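Local coordinates for protein diguanylate cyclase DosC (Escherichia coli, PDB 4ZVA) that makes the second messenger cyclic di-GMP from GTP, under control of oxygen probably bound at the haem of its globin domain, at residues A20-I25 against Y132-N137. Sequence-based numbering, arbitrary orientation.
Sequences AKAAEI and YHFSIN
Helix 16-43 meets helix 125-147 where Ala-22 faces Ser-135, their CA atoms 6.7 Å apart, and Ala-22, Phe-134 and Ser-135 make the contact from buried positions. The methyl of Ala-22 points at the opposing helix and lies obliquely against the Phe-134 ring, CB to CD2 3.8 Å. With CG anti to the backbone N (chi1 176°), the phenyl group reaches across to helix 16-43 and also touches Ala-14, in the loop that precedes it. The same methyl also approaches the Ser-135 hydroxyl, CB to OG 4.1 Å, and Ala-22 also packs on Val-131 of helix 125-147. Both helices belong to the all-helical protoglobin-type sensor domain, and the Ser-135 side chain lies about 12 Å from the bound haem. A water joins the two helices by donating to the carbonyl O of Ala-22 at 3.0 Å and to OG of Ser-135 at 2.9 Å, giving the carbonyl of buried Ala-22 a polar partner beside the apolar contact. Ser-135 OG, set beside its own backbone N (chi1 -62°), is also hydrogen-bonded to the carbonyl O of Val-131, one turn earlier, so the hydroxyl accepts from the water and donates to its own helix. Leu-114 of helix 100-119 packs against the Ser-135 side chain.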
# COMPACT_ATOMS: atom_id res chain seq x y z
N ALA A 20 7.67 0.47 -18.86
CA ALA A 20 7.20 -0.27 -20.03
C ALA A 20 6.80 -1.69 -19.64
O ALA A 20 5.79 -2.20 -20.11
CB ALA A 20 8.28 -0.30 -21.09
N LYS A 21 7.59 -2.31 -18.77
CA LYS A 21 7.31 -3.67 -18.34
C LYS A 21 6.14 -3.68 -17.36
O LYS A 21 5.38 -4.65 -17.32
CB LYS A 21 8.55 -4.29 -17.70
CG LYS A 21 9.67 -4.55 -18.70
CD LYS A 21 10.86 -5.23 -18.04
CE LYS A 21 11.95 -5.53 -19.06
NZ LYS A 21 12.49 -4.28 -19.67
N ALA A 22 6.00 -2.60 -16.60
CA ALA A 22 4.84 -2.44 -15.73
C ALA A 22 3.56 -2.36 -16.55
O ALA A 22 2.54 -2.95 -16.19
CB ALA A 22 5.00 -1.19 -14.86
N ALA A 23 3.60 -1.61 -17.64
CA ALA A 23 2.46 -1.52 -18.54
C ALA A 23 2.19 -2.87 -19.20
O ALA A 23 1.03 -3.26 -19.38
CB ALA A 23 2.69 -0.46 -19.60
N GLU A 24 3.25 -3.59 -19.55
CA GLU A 24 3.12 -4.90 -20.19
C GLU A 24 2.40 -5.87 -19.26
O GLU A 24 1.47 -6.56 -19.67
CB GLU A 24 4.49 -5.44 -20.58
CG GLU A 24 4.46 -6.62 -21.56
CD GLU A 24 4.25 -7.96 -20.88
OE1 GLU A 24 4.50 -8.07 -19.66
OE2 GLU A 24 3.83 -8.92 -21.57
N ILE A 25 2.83 -5.91 -18.00
CA ILE A 25 2.21 -6.75 -17.00
C ILE A 25 0.73 -6.41 -16.85
O ILE A 25 -0.12 -7.30 -16.79
CB ILE A 25 2.91 -6.62 -15.63
CG1 ILE A 25 4.29 -7.28 -15.68
CG2 ILE A 25 2.08 -7.25 -14.53
CD1 ILE A 25 4.25 -8.77 -15.89
N TYR A 132 7.70 -3.88 -9.67
CA TYR A 132 6.83 -4.06 -8.52
C TYR A 132 6.77 -2.77 -7.69
O TYR A 132 5.71 -2.38 -7.22
CB TYR A 132 7.32 -5.23 -7.67
CG TYR A 132 6.54 -5.48 -6.40
CD1 TYR A 132 5.20 -5.84 -6.45
CD2 TYR A 132 7.15 -5.37 -5.16
CE1 TYR A 132 4.48 -6.08 -5.28
CE2 TYR A 132 6.45 -5.61 -4.00
CZ TYR A 132 5.12 -5.96 -4.06
OH TYR A 132 4.42 -6.19 -2.90
N HIS A 133 7.91 -2.11 -7.54
CA HIS A 133 7.98 -0.84 -6.81
C HIS A 133 7.14 0.25 -7.47
O HIS A 133 6.30 0.88 -6.81
CB HIS A 133 9.43 -0.37 -6.69
CG HIS A 133 9.56 1.03 -6.17
ND1 HIS A 133 10.07 2.06 -6.93
CD2 HIS A 133 9.24 1.57 -4.97
CE1 HIS A 133 10.07 3.18 -6.22
NE2 HIS A 133 9.57 2.91 -5.02
N PHE A 134 7.35 0.46 -8.76
CA PHE A 134 6.57 1.44 -9.51
C PHE A 134 5.08 1.14 -9.42
O PHE A 134 4.27 2.05 -9.24
CB PHE A 134 7.01 1.46 -10.98
CG PHE A 134 6.18 2.38 -11.84
CD1 PHE A 134 6.42 3.74 -11.85
CD2 PHE A 134 5.16 1.88 -12.64
CE1 PHE A 134 5.67 4.59 -12.63
CE2 PHE A 134 4.40 2.72 -13.43
CZ PHE A 134 4.66 4.08 -13.43
N SER A 135 4.74 -0.14 -9.51
CA SER A 135 3.35 -0.58 -9.45
C SER A 135 2.73 -0.31 -8.08
O SER A 135 1.61 0.19 -7.99
CB SER A 135 3.24 -2.06 -9.79
OG SER A 135 3.68 -2.32 -11.11
N ILE A 136 3.46 -0.64 -7.02
CA ILE A 136 2.97 -0.41 -5.66
C ILE A 136 2.75 1.08 -5.42
O ILE A 136 1.69 1.49 -4.94
CB ILE A 136 3.93 -0.97 -4.60
CG1 ILE A 136 3.92 -2.50 -4.63
CG2 ILE A 136 3.52 -0.49 -3.21
CD1 ILE A 136 2.56 -3.12 -4.37
N ASN A 137 3.75 1.89 -5.76
CA ASN A 137 3.66 3.33 -5.56
C ASN A 137 2.55 3.95 -6.41
O ASN A 137 1.87 4.88 -5.97
CB ASN A 137 5.00 3.99 -5.88
CG ASN A 137 5.99 3.86 -4.74
OD1 ASN A 137 5.80 3.08 -3.82
ND2 ASN A 137 7.08 4.62 -4.82
O HOH W 1 2.74 -3.92 -13.31